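Local coordinates for protein transglutaminase-like enzymes, putative cysteine protease (Cytophaga hutchinsonii, PDB 3ISR) that is a putative cysteine protease of the transglutaminase-like superfamily, probably cleaving peptide or related amide bonds through a cysteine nucleophile, at residues 157-162 and 182-187; 115-120 and 196-201; 29-34 and 256-261; 211-216 and 266-271; 153-158 and 231-236. One frame throughout, in Å; residues are numbered along the deposited sequence.

Contact 1. Residues 157-162 and 182-187; sequences VEYISG and RDFAHL
In the papain-like core of this transglutaminase-like enzyme, F184 of helix 181-194 packs against V157, E158 and Y159. V157 is the first residue after helix 142-156, and E158 and Y159 form the short strand 158-159. The phenyl end of F184 carries most of the contact. F184 CZ lies 3.5 Å from V157 O, and F184 CE1 lies 3.8 Å from V157 CG1. The side chains of V157 and F184 run past each other in opposite directions. V157 CG1 is anti to the backbone N (chi1 178°), which turns that methyl to F184. The other methyl, CG2, turns to L187 one helical turn further on, with 4.0 Å between V157 CG2 and L187 CD2. E158 O and Y159 N both meet the F184 ring at its edge, so part of the strand backbone borders the ring. Behind the contact, I153 touches both F184 and L187, and T173 of helix 170-176 touches V157. At the start of the helix, D183 OD2 is bonded to V180 N and T164 OG1. An alanine in place of F184 is likely to open a gap beneath V157 and take away the ring that Y159 CB rests on. The rings of Y159 and F184 are 6.0 Å apart between centroids, with planes at 48°. The close touch of this pair is Y159 CB to F184 CZ, at 4.0 Å.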
# COMPACT_ATOMS: atom_id res chain seq x y z
N VAL B 157 1.77 19.65 -3.66
CA VAL B 157 1.41 19.02 -2.40
C VAL B 157 0.89 20.13 -1.49
O VAL B 157 1.57 21.15 -1.27
CB VAL B 157 2.63 18.32 -1.72
CG1 VAL B 157 2.23 17.70 -0.37
CG2 VAL B 157 3.24 17.23 -2.64
N GLU B 158 -0.31 19.95 -0.96
CA GLU B 158 -0.94 20.95 -0.09
C GLU B 158 -0.42 20.84 1.32
O GLU B 158 -0.28 19.73 1.84
CB GLU B 158 -2.44 20.75 -0.06
CG GLU B 158 -3.04 20.70 -1.44
CD GLU B 158 -4.51 21.03 -1.45
OE1 GLU B 158 -5.11 21.23 -0.37
OE2 GLU B 158 -5.06 21.11 -2.56
N TYR B 159 -0.15 21.97 1.96
CA TYR B 159 0.23 21.92 3.35
C TYR B 159 -1.05 21.89 4.21
O TYR B 159 -1.80 22.86 4.25
CB TYR B 159 1.13 23.10 3.74
CG TYR B 159 1.65 22.98 5.16
CD1 TYR B 159 2.94 22.54 5.43
CD2 TYR B 159 0.82 23.28 6.24
CE1 TYR B 159 3.40 22.41 6.74
CE2 TYR B 159 1.25 23.17 7.54
CZ TYR B 159 2.54 22.73 7.79
OH TYR B 159 2.94 22.63 9.11
N ILE B 160 -1.30 20.76 4.88
CA ILE B 160 -2.53 20.62 5.68
C ILE B 160 -2.25 19.97 7.02
O ILE B 160 -1.92 18.80 7.07
CB ILE B 160 -3.65 19.79 4.96
CG1 ILE B 160 -3.85 20.22 3.50
CG2 ILE B 160 -4.97 19.88 5.75
CD1 ILE B 160 -5.01 19.47 2.77
N SER B 161 -2.40 20.73 8.11
CA SER B 161 -2.30 20.21 9.48
C SER B 161 -3.24 19.03 9.69
O SER B 161 -4.39 19.07 9.28
CB SER B 161 -2.64 21.31 10.50
OG SER B 161 -1.72 22.37 10.40
N GLY B 162 -2.73 17.98 10.33
CA GLY B 162 -3.55 16.83 10.72
C GLY B 162 -3.94 15.86 9.61
O GLY B 162 -4.74 14.96 9.84
N ARG B 182 7.24 17.29 7.97
CA ARG B 182 7.88 15.95 7.96
C ARG B 182 7.67 15.22 6.62
O ARG B 182 8.58 14.58 6.07
CB ARG B 182 7.30 15.13 9.11
CG ARG B 182 7.75 13.66 9.23
CD ARG B 182 6.94 13.09 10.42
NE ARG B 182 7.33 11.76 10.88
CZ ARG B 182 6.98 10.60 10.31
NH1 ARG B 182 6.26 10.58 9.17
NH2 ARG B 182 7.37 9.46 10.86
N ASP B 183 6.46 15.36 6.09
CA ASP B 183 6.09 14.71 4.84
C ASP B 183 6.74 15.37 3.63
O ASP B 183 7.13 14.68 2.70
CB ASP B 183 4.56 14.74 4.70
CG ASP B 183 3.85 14.18 5.92
OD1 ASP B 183 4.09 13.00 6.29
OD2 ASP B 183 3.07 14.92 6.56
N PHE B 184 6.82 16.70 3.62
CA PHE B 184 7.49 17.42 2.53
C PHE B 184 8.98 17.07 2.51
O PHE B 184 9.58 16.91 1.44
CB PHE B 184 7.34 18.94 2.73
CG PHE B 184 6.01 19.51 2.30
CD1 PHE B 184 4.82 19.11 2.90
CD2 PHE B 184 5.97 20.53 1.36
CE1 PHE B 184 3.59 19.68 2.53
CE2 PHE B 184 4.73 21.12 0.98
CZ PHE B 184 3.55 20.70 1.56
N ALA B 185 9.58 16.95 3.69
CA ALA B 185 11.00 16.59 3.77
C ALA B 185 11.21 15.17 3.26
O ALA B 185 12.13 14.90 2.46
CB ALA B 185 11.48 16.68 5.21
N HIS B 186 10.38 14.24 3.72
CA HIS B 186 10.57 12.84 3.31
C HIS B 186 10.42 12.71 1.81
O HIS B 186 11.14 11.95 1.17
CB HIS B 186 9.53 11.91 3.98
CG HIS B 186 9.79 11.61 5.43
ND1 HIS B 186 11.05 11.54 5.97
CD2 HIS B 186 8.93 11.32 6.43
CE1 HIS B 186 10.96 11.23 7.26
NE2 HIS B 186 9.69 11.09 7.56
N LEU B 187 9.47 13.46 1.23
CA LEU B 187 9.27 13.36 -0.21
C LEU B 187 10.42 13.95 -1.05
O LEU B 187 10.85 13.35 -2.03
CB LEU B 187 7.92 13.96 -0.61
CG LEU B 187 7.57 13.85 -2.09
CD1 LEU B 187 7.58 12.35 -2.53
CD2 LEU B 187 6.19 14.50 -2.34

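Contact 2. Residues 115-120 and 196-201; sequences PFLFPS and SIPARY
F116 and A199 share the one hydrogen bond between the 3-10 turn before F118 and the start of strand 199-206. A199 N gives its hydrogen to F116 O at 3.1 Å, with an angle of 164° at the hydrogen. The donor sits 38° above the carbonyl plane. A weaker CA-H...O contact falls on the same oxygen, with P198 CA 3.4 Å from F116 O. R193 NE adds a weak bond to it from helix 181-194. Apolar contacts lie to each side of this bond. L117 CD2 is 3.7 Å from P198 CG, and the two side chains lie alongside, pointing the same way. L117 CD2 is also 3.6 Å from S196 O. S196 is the C-prime residue of the Schellman motif that ends helix 181-194, so L117 packs on that helix end. F116 CD1 meets R200 CB at 3.5 Å. Only the root of R200 takes part. The guanidinium runs on to a salt bridge with E219 and a cation-pi contact with W226. A serine in place of F116 would probably strip the apolar cover from R200 CB and open a gap where the ring lay. The chemistry is thus divided: one backbone bond ties the turn to the start of the strand, hydrocarbon packs beside it, and the charge of R200 is met within the sheet instead.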
# COMPACT_ATOMS: atom_id res chain seq x y z
N PRO B 115 25.48 6.07 2.59
CA PRO B 115 24.19 5.59 3.12
C PRO B 115 23.00 6.44 2.70
O PRO B 115 21.88 5.93 2.60
CB PRO B 115 24.40 5.65 4.65
CG PRO B 115 25.86 5.47 4.82
CD PRO B 115 26.49 6.19 3.67
N PHE B 116 23.23 7.72 2.40
CA PHE B 116 22.15 8.63 2.09
C PHE B 116 21.70 8.55 0.63
O PHE B 116 20.86 9.32 0.18
CB PHE B 116 22.52 10.06 2.53
CG PHE B 116 22.78 10.14 4.01
CD1 PHE B 116 21.72 10.13 4.90
CD2 PHE B 116 24.10 10.15 4.51
CE1 PHE B 116 21.94 10.17 6.30
CE2 PHE B 116 24.34 10.19 5.91
CZ PHE B 116 23.24 10.20 6.80
N LEU B 117 22.24 7.58 -0.10
CA LEU B 117 21.74 7.24 -1.42
C LEU B 117 20.64 6.16 -1.35
O LEU B 117 19.97 5.89 -2.35
CB LEU B 117 22.90 6.71 -2.29
CG LEU B 117 23.93 7.75 -2.78
CD1 LEU B 117 25.24 7.08 -3.24
CD2 LEU B 117 23.33 8.60 -3.91
N PHE B 118 20.50 5.51 -0.20
CA PHE B 118 19.65 4.31 -0.09
C PHE B 118 18.27 4.58 0.48
O PHE B 118 18.09 5.55 1.22
CB PHE B 118 20.39 3.21 0.67
CG PHE B 118 21.58 2.71 -0.08
CD1 PHE B 118 21.42 1.83 -1.14
CD2 PHE B 118 22.85 3.20 0.21
CE1 PHE B 118 22.55 1.38 -1.89
CE2 PHE B 118 23.97 2.78 -0.51
CZ PHE B 118 23.82 1.87 -1.56
N PRO B 119 17.29 3.75 0.10
CA PRO B 119 15.93 3.95 0.63
C PRO B 119 15.94 3.77 2.15
O PRO B 119 16.77 3.01 2.69
CB PRO B 119 15.12 2.82 -0.00
CG PRO B 119 16.00 2.18 -1.07
CD PRO B 119 17.41 2.58 -0.81
N SER B 120 15.00 4.43 2.82
CA SER B 120 14.83 4.29 4.25
C SER B 120 13.34 4.09 4.56
O SER B 120 12.53 4.07 3.64
CB SER B 120 15.38 5.53 4.95
OG SER B 120 14.72 6.69 4.49
N SER B 196 19.68 9.31 -7.70
CA SER B 196 21.09 9.09 -7.30
C SER B 196 21.76 10.34 -6.72
O SER B 196 22.94 10.58 -6.95
CB SER B 196 21.94 8.52 -8.45
OG SER B 196 21.30 7.39 -9.02
N ILE B 197 21.00 11.13 -5.97
CA ILE B 197 21.57 12.30 -5.29
C ILE B 197 21.45 12.02 -3.79
O ILE B 197 20.35 11.78 -3.30
CB ILE B 197 20.77 13.58 -5.67
CG1 ILE B 197 20.83 13.82 -7.18
CG2 ILE B 197 21.29 14.84 -4.92
CD1 ILE B 197 19.75 14.79 -7.68
N PRO B 198 22.58 12.03 -3.05
CA PRO B 198 22.43 11.73 -1.63
C PRO B 198 21.60 12.79 -0.92
O PRO B 198 21.73 13.97 -1.22
CB PRO B 198 23.87 11.71 -1.09
CG PRO B 198 24.76 11.61 -2.33
CD PRO B 198 23.97 12.28 -3.43
N ALA B 199 20.72 12.37 -0.01
CA ALA B 199 19.88 13.36 0.70
C ALA B 199 19.61 12.88 2.10
O ALA B 199 19.56 11.68 2.34
CB ALA B 199 18.58 13.58 -0.05
N ARG B 200 19.43 13.82 3.03
CA ARG B 200 19.19 13.43 4.40
C ARG B 200 18.13 14.35 5.04
O ARG B 200 17.87 15.45 4.56
CB ARG B 200 20.49 13.44 5.22
CG ARG B 200 21.10 14.87 5.39
CD ARG B 200 22.46 14.83 6.09
NE ARG B 200 22.88 16.18 6.47
CZ ARG B 200 24.07 16.49 6.95
NH1 ARG B 200 25.01 15.56 7.12
NH2 ARG B 200 24.33 17.75 7.28
N TYR B 201 17.57 13.87 6.14
CA TYR B 201 16.53 14.57 6.87
C TYR B 201 17.15 15.55 7.87
O TYR B 201 18.15 15.23 8.52
CB TYR B 201 15.76 13.48 7.60
CG TYR B 201 14.49 13.87 8.31
CD1 TYR B 201 13.32 14.12 7.59
CD2 TYR B 201 14.44 13.90 9.70
CE1 TYR B 201 12.13 14.42 8.24
CE2 TYR B 201 13.25 14.21 10.37
CZ TYR B 201 12.11 14.48 9.62
OH TYR B 201 10.92 14.77 10.23

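Contact 3. Residues 29-34 and 256-261; sequences TFIFNV and SIFGNA
The ring of F30 packs on I257 across a pair of antiparallel strands, on the tightly packed side of the contact. F30 CD1 is 3.9 Å from I257 CG1, and the two side chains run side by side in the same direction. The far end of the ring reaches past the turn, where F30 CZ meets A261 CB at 3.6 Å. Y22, F80 and L72 also pack on F30, so this ring is well buried. Four backbone bonds join the strands. T29 and F258 form one hydrogen-bonded pair, I31 and S256 the other, and F30 with I257 is the non-hydrogen-bonded pair between them. The straightest bond runs from S256 N to I31 O, 2.8 Å long with 176° at the hydrogen. Strand 255-258 is the outermost member, within this chain, of an antiparallel four-stranded sheet, beside strand 28-32. The opposite face carries T29, I31, S256 and F258. Here I31 CD1 touches F258 CE1 at 3.8 Å, its chain extended (chi2 176°) to get there. T29 O lies in the plane of the F258 ring, at its edge. V106 of the third subunit packs on I31 and F258, and F118 of that subunit packs on S256. The loose side is the exposed turn at G259 and N260. N260 points away from strand 28-32, and its ND2 is bonded to S26 OG.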
# COMPACT_ATOMS: atom_id res chain seq x y z
N THR B 29 8.83 4.50 28.60
CA THR B 29 10.14 5.10 28.36
C THR B 29 10.07 6.06 27.18
O THR B 29 9.44 5.75 26.16
CB THR B 29 11.22 4.01 28.12
OG1 THR B 29 11.40 3.28 29.33
CG2 THR B 29 12.57 4.62 27.71
N PHE B 30 10.68 7.23 27.34
CA PHE B 30 10.72 8.26 26.30
C PHE B 30 12.14 8.44 25.84
O PHE B 30 13.08 8.42 26.64
CB PHE B 30 10.24 9.61 26.87
CG PHE B 30 8.81 9.62 27.28
CD1 PHE B 30 7.85 10.19 26.45
CD2 PHE B 30 8.42 9.06 28.49
CE1 PHE B 30 6.51 10.21 26.84
CE2 PHE B 30 7.09 9.07 28.87
CZ PHE B 30 6.13 9.64 28.04
N ILE B 31 12.31 8.62 24.54
CA ILE B 31 13.57 9.09 24.01
C ILE B 31 13.22 10.34 23.25
O ILE B 31 12.48 10.29 22.25
CB ILE B 31 14.24 8.10 23.04
CG1 ILE B 31 14.42 6.74 23.71
CG2 ILE B 31 15.61 8.67 22.57
CD1 ILE B 31 15.01 5.67 22.76
N PHE B 32 13.76 11.46 23.72
CA PHE B 32 13.46 12.75 23.14
C PHE B 32 14.61 13.27 22.29
O PHE B 32 15.76 12.94 22.52
CB PHE B 32 13.18 13.77 24.25
CG PHE B 32 11.92 13.52 25.01
CD1 PHE B 32 10.68 13.65 24.39
CD2 PHE B 32 11.96 13.20 26.36
CE1 PHE B 32 9.51 13.44 25.10
CE2 PHE B 32 10.79 13.00 27.08
CZ PHE B 32 9.56 13.11 26.44
N ASN B 33 14.27 14.12 21.33
CA ASN B 33 15.30 14.81 20.56
C ASN B 33 14.96 16.28 20.44
O ASN B 33 14.32 16.69 19.45
CB ASN B 33 15.45 14.18 19.18
CG ASN B 33 16.64 14.71 18.44
OD1 ASN B 33 17.66 15.12 19.04
ND2 ASN B 33 16.53 14.72 17.12
N VAL B 34 15.36 17.06 21.46
CA VAL B 34 15.03 18.49 21.53
C VAL B 34 16.24 19.43 21.64
O VAL B 34 16.12 20.61 21.33
CB VAL B 34 13.99 18.81 22.68
CG1 VAL B 34 12.72 17.97 22.51
CG2 VAL B 34 14.60 18.60 24.06
N SER B 256 10.19 9.47 20.90
CA SER B 256 9.89 8.07 20.69
C SER B 256 9.35 7.52 22.00
O SER B 256 10.00 7.62 23.04
CB SER B 256 11.14 7.32 20.24
OG SER B 256 11.56 7.82 18.97
N ILE B 257 8.15 6.96 21.93
CA ILE B 257 7.40 6.57 23.13
C ILE B 257 7.24 5.06 23.20
O ILE B 257 6.55 4.45 22.37
CB ILE B 257 6.03 7.29 23.16
CG1 ILE B 257 6.24 8.81 23.17
CG2 ILE B 257 5.17 6.80 24.33
CD1 ILE B 257 4.98 9.63 22.94
N PHE B 258 7.90 4.47 24.19
CA PHE B 258 7.85 3.03 24.45
C PHE B 258 6.93 2.75 25.63
O PHE B 258 7.38 2.72 26.77
CB PHE B 258 9.25 2.48 24.74
CG PHE B 258 10.16 2.58 23.55
CD1 PHE B 258 10.88 3.74 23.31
CD2 PHE B 258 10.29 1.51 22.66
CE1 PHE B 258 11.72 3.85 22.20
CE2 PHE B 258 11.13 1.61 21.56
CZ PHE B 258 11.85 2.78 21.33
N GLY B 259 5.65 2.58 25.33
CA GLY B 259 4.61 2.42 26.35
C GLY B 259 3.35 3.11 25.87
O GLY B 259 3.02 3.02 24.68
N ASN B 260 2.67 3.80 26.77
CA ASN B 260 1.41 4.49 26.45
C ASN B 260 1.34 5.88 27.07
O ASN B 260 1.14 6.02 28.27
CB ASN B 260 0.21 3.68 26.93
CG ASN B 260 0.02 2.40 26.15
OD1 ASN B 260 -0.39 2.43 24.99
ND2 ASN B 260 0.33 1.26 26.78
N ALA B 261 1.49 6.90 26.24
CA ALA B 261 1.45 8.28 26.71
C ALA B 261 1.13 9.20 25.56
O ALA B 261 1.41 8.88 24.40
CB ALA B 261 2.78 8.67 27.35

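Contact 4. Residues 211-216 and 266-271; sequences PPDFHA and MHVECA
The loop before strand 215-222 passes the long strand 261-272 without pairing with it, D213 and V268 bringing the two backbones to 4.9 Å between CA atoms. V268 is the centre of the contact. V268 CG2 sits over one face of the F214 ring, 3.8 Å from the ring centroid and 21° off the normal, a CH-pi contact. The other methyl, V268 CG1, is anti to the backbone N (chi1 -173°) and lies 3.7 Å from D213 C. M266, modelled as selenomethionine, meets the same ring at its edge. The selenium, M266 SE, is 5.4 Å from the F214 centroid, a Met-aromatic contact. A bend at chi3 of 71° carries M266 CE on to D213 OD1, 3.3 Å away. D213 OD1 already accepts F214 N at 2.6 Å, from the anti side and out of the carboxylate plane. Y205, V34 and I243 also touch F214. The next residue, H215, is bonded through NE2 to D230 OD2, consistent with the His-Asp pair of a transglutaminase-like catalytic triad. Loop and strand are therefore joined mainly by dispersion and CH-pi contacts, while D213 OD1 is held by the backbone N of the next residue.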
# COMPACT_ATOMS: atom_id res chain seq x y z
N PRO B 211 2.52 28.95 12.45
CA PRO B 211 2.58 28.96 13.91
C PRO B 211 3.89 28.29 14.38
O PRO B 211 4.36 27.38 13.70
CB PRO B 211 1.37 28.12 14.32
CG PRO B 211 1.25 27.10 13.22
CD PRO B 211 1.67 27.84 11.95
N PRO B 212 4.46 28.74 15.51
CA PRO B 212 5.76 28.20 15.96
C PRO B 212 5.70 26.71 16.30
O PRO B 212 4.73 26.24 16.87
CB PRO B 212 6.08 29.04 17.21
CG PRO B 212 4.75 29.62 17.64
CD PRO B 212 3.99 29.83 16.38
N ASP B 213 6.73 25.97 15.90
CA ASP B 213 6.75 24.51 16.02
C ASP B 213 8.16 24.01 15.70
O ASP B 213 9.00 24.80 15.28
CB ASP B 213 5.75 23.90 15.02
CG ASP B 213 5.33 22.51 15.39
OD1 ASP B 213 5.94 21.89 16.30
OD2 ASP B 213 4.37 22.01 14.77
N PHE B 214 8.42 22.73 15.92
CA PHE B 214 9.66 22.11 15.41
C PHE B 214 9.51 22.06 13.91
O PHE B 214 8.40 22.03 13.40
CB PHE B 214 9.83 20.69 15.95
CG PHE B 214 10.18 20.63 17.41
CD1 PHE B 214 11.42 21.06 17.86
CD2 PHE B 214 9.27 20.13 18.34
CE1 PHE B 214 11.75 21.00 19.23
CE2 PHE B 214 9.60 20.07 19.71
CZ PHE B 214 10.85 20.50 20.14
N HIS B 215 10.63 22.08 13.18
CA HIS B 215 10.54 22.13 11.75
C HIS B 215 11.36 21.01 11.17
O HIS B 215 12.33 20.58 11.78
CB HIS B 215 11.03 23.48 11.23
CG HIS B 215 10.64 23.75 9.81
ND1 HIS B 215 9.33 23.73 9.40
CD2 HIS B 215 11.38 24.02 8.71
CE1 HIS B 215 9.27 24.00 8.10
NE2 HIS B 215 10.50 24.17 7.66
N ALA B 216 10.95 20.52 10.01
CA ALA B 216 11.70 19.49 9.30
C ALA B 216 11.89 19.87 7.84
O ALA B 216 10.95 20.34 7.20
CB ALA B 216 10.98 18.11 9.41
N MSE B 266 2.31 21.65 24.23
CA MSE B 266 3.60 21.77 23.53
C MSE B 266 3.83 23.20 23.04
O MSE B 266 2.93 23.81 22.46
CB MSE B 266 3.71 20.79 22.35
CG MSE B 266 5.13 20.68 21.79
SE MSE B 266 5.44 19.42 20.30
CE MSE B 266 4.51 20.42 18.89
N HIS B 267 5.02 23.73 23.30
CA HIS B 267 5.40 25.08 22.85
C HIS B 267 6.81 25.02 22.30
O HIS B 267 7.69 24.42 22.92
CB HIS B 267 5.37 26.08 24.01
CG HIS B 267 4.09 26.07 24.79
ND1 HIS B 267 2.95 26.73 24.37
CD2 HIS B 267 3.76 25.48 25.97
CE1 HIS B 267 1.98 26.55 25.25
NE2 HIS B 267 2.45 25.80 26.23
N VAL B 268 7.02 25.62 21.14
CA VAL B 268 8.35 25.71 20.53
C VAL B 268 8.56 27.16 20.06
O VAL B 268 7.65 27.78 19.49
CB VAL B 268 8.49 24.72 19.36
CG1 VAL B 268 9.94 24.69 18.83
CG2 VAL B 268 8.08 23.32 19.81
N GLU B 269 9.75 27.71 20.34
CA GLU B 269 10.07 29.08 19.95
C GLU B 269 11.54 29.24 19.54
O GLU B 269 12.43 28.59 20.08
CB GLU B 269 9.74 30.07 21.09
N CYS B 270 11.75 30.12 18.55
CA CYS B 270 13.07 30.52 18.11
C CYS B 270 13.04 32.03 17.81
O CYS B 270 12.20 32.50 17.05
CB CYS B 270 13.47 29.75 16.85
SG CYS B 270 15.15 30.11 16.28
N ALA B 271 13.96 32.77 18.43
CA ALA B 271 14.08 34.21 18.17
C ALA B 271 15.52 34.58 17.90
O ALA B 271 16.44 34.11 18.59
CB ALA B 271 13.51 35.02 19.34

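Contact 5. Residues 153-158 and 231-236; sequences IYNNVE and ATRLVP
In the last turn of helix 142-156, Y154 comes within 5.1 Å of A231, CA to CA, in the irregular loop after strand 225-229. Helix 142-156 belongs to the transglutaminase-like core, and the loop follows a strand of its sheet. The helix ends with I153 O accepting from both N156 N and V157 N. The loop opens with an ST turn, in which L234 N donates to T232 OG1 at 3.1 Å. R233, inside that turn, has a positive phi. T232 OG1 is also bonded to D230 OD1, which would place the turn in the second shell of the probable catalytic site. The main side-chain contact is a flat stack. The guanidinium of R233 covers one face of the Y154 ring, with centres 4.1 Å apart and planes at 15°. Its aliphatic part shares the same face, R233 CD sitting over the ring centre at 3.6 Å from the Y154 centroid. R233 NH2 lies toward the rim, 3.3 Å from Y154 CD2. The chain is extended from CG to NE, which lets it span the ring. R233 NH1 also makes a salt bridge with D151, which probably limits the turning of the guanidinium. Two carbonyls meet the ring edge. A231 O lies in its plane, 3.4 Å from Y154 CD1, and T232 O is 3.6 Å from Y154 CE1. Y154 CG is anti to the backbone N (chi1 176°), which sends the ring across the loop. On the buried side the contact is purely apolar, A231 CB resting against I153 CG2 at 3.6 Å.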
# COMPACT_ATOMS: atom_id res chain seq x y z
N ILE B 153 7.26 19.95 -5.32
CA ILE B 153 6.56 19.58 -4.09
C ILE B 153 5.73 20.76 -3.56
O ILE B 153 4.57 20.60 -3.20
CB ILE B 153 7.54 19.07 -3.01
CG1 ILE B 153 8.20 17.77 -3.50
CG2 ILE B 153 6.82 18.85 -1.67
CD1 ILE B 153 9.41 17.32 -2.66
N TYR B 154 6.34 21.94 -3.53
CA TYR B 154 5.60 23.11 -3.03
C TYR B 154 4.33 23.35 -3.84
O TYR B 154 3.25 23.67 -3.28
CB TYR B 154 6.48 24.37 -3.04
CG TYR B 154 5.67 25.57 -2.63
CD1 TYR B 154 5.31 25.77 -1.29
CD2 TYR B 154 5.19 26.46 -3.57
CE1 TYR B 154 4.51 26.83 -0.90
CE2 TYR B 154 4.39 27.55 -3.20
CZ TYR B 154 4.06 27.72 -1.86
OH TYR B 154 3.28 28.78 -1.48
N ASN B 155 4.46 23.20 -5.16
CA ASN B 155 3.37 23.48 -6.08
C ASN B 155 2.33 22.37 -6.22
O ASN B 155 1.23 22.62 -6.71
CB ASN B 155 3.93 23.86 -7.46
CG ASN B 155 4.63 25.22 -7.46
OD1 ASN B 155 5.72 25.37 -8.00
ND2 ASN B 155 3.99 26.21 -6.85
N ASN B 156 2.65 21.16 -5.77
CA ASN B 156 1.78 20.03 -6.06
C ASN B 156 1.33 19.23 -4.85
O ASN B 156 0.59 18.26 -4.99
CB ASN B 156 2.43 19.11 -7.10
CG ASN B 156 2.63 19.80 -8.41
OD1 ASN B 156 3.73 20.29 -8.72
ND2 ASN B 156 1.56 19.92 -9.18
N VAL B 157 1.77 19.65 -3.66
CA VAL B 157 1.41 19.02 -2.40
C VAL B 157 0.89 20.13 -1.49
O VAL B 157 1.57 21.15 -1.27
CB VAL B 157 2.63 18.32 -1.72
CG1 VAL B 157 2.23 17.70 -0.37
CG2 VAL B 157 3.24 17.23 -2.64
N GLU B 158 -0.31 19.95 -0.96
CA GLU B 158 -0.94 20.95 -0.09
C GLU B 158 -0.42 20.84 1.32
O GLU B 158 -0.28 19.73 1.84
CB GLU B 158 -2.44 20.75 -0.06
CG GLU B 158 -3.04 20.70 -1.44
CD GLU B 158 -4.51 21.03 -1.45
OE1 GLU B 158 -5.11 21.23 -0.37
OE2 GLU B 158 -5.06 21.11 -2.56
N ALA B 231 10.77 22.43 0.92
CA ALA B 231 9.66 22.53 -0.01
C ALA B 231 8.40 23.14 0.57
O ALA B 231 7.49 23.47 -0.19
CB ALA B 231 9.35 21.16 -0.64
N THR B 232 8.33 23.32 1.90
CA THR B 232 7.15 24.01 2.47
C THR B 232 7.18 25.51 2.20
O THR B 232 6.14 26.17 2.22
CB THR B 232 6.99 23.83 4.01
OG1 THR B 232 8.04 24.52 4.70
CG2 THR B 232 6.96 22.34 4.40
N ARG B 233 8.38 26.03 1.99
CA ARG B 233 8.65 27.48 1.90
C ARG B 233 8.17 28.28 3.11
O ARG B 233 7.89 29.47 2.99
CB ARG B 233 8.04 28.07 0.62
CG ARG B 233 8.69 27.57 -0.64
CD ARG B 233 8.04 28.23 -1.84
NE ARG B 233 8.56 27.68 -3.08
CZ ARG B 233 8.14 28.03 -4.29
NH1 ARG B 233 8.69 27.45 -5.36
NH2 ARG B 233 7.18 28.94 -4.44
N LEU B 234 8.07 27.64 4.27
CA LEU B 234 7.54 28.34 5.44
C LEU B 234 8.53 29.25 6.17
O LEU B 234 8.11 30.18 6.84
CB LEU B 234 6.94 27.36 6.44
CG LEU B 234 5.58 26.76 6.07
CD1 LEU B 234 5.32 25.55 6.92
CD2 LEU B 234 4.44 27.79 6.23
N VAL B 235 9.83 28.96 6.05
CA VAL B 235 10.82 29.64 6.88
C VAL B 235 12.02 30.15 6.09
O VAL B 235 12.42 29.53 5.11
CB VAL B 235 11.30 28.74 8.04
CG1 VAL B 235 10.12 28.14 8.79
CG2 VAL B 235 12.21 27.62 7.55
N PRO B 236 12.61 31.29 6.52
CA PRO B 236 13.88 31.69 5.91
C PRO B 236 14.95 30.65 6.25
O PRO B 236 15.05 30.24 7.41
CB PRO B 236 14.18 33.05 6.58
CG PRO B 236 13.49 32.97 7.90
CD PRO B 236 12.22 32.19 7.62

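How the contacts relate
Contacts 1 and 5 share V157 and E158, lie about 8 Å apart between centres, and touch through F184 on I153. Both also meet the second subunit. Contact 2 is about 19 Å from contact 1, joined to it by Y201 against helix 181-194. Strand 199-206 of contact 2 neighbours strand 215-222 of contact 4 in one antiparallel sheet. H215 of contact 4 touches T232 of contact 5. Contact 3, about 29 Å from contact 5, belongs to another sheet. It touches contact 4 through V34 on F214. Along the chain, contact 3 encloses contacts 1, 2 and 5, so segments far apart in sequence meet in a sheet of their own, beside the transglutaminase-like core.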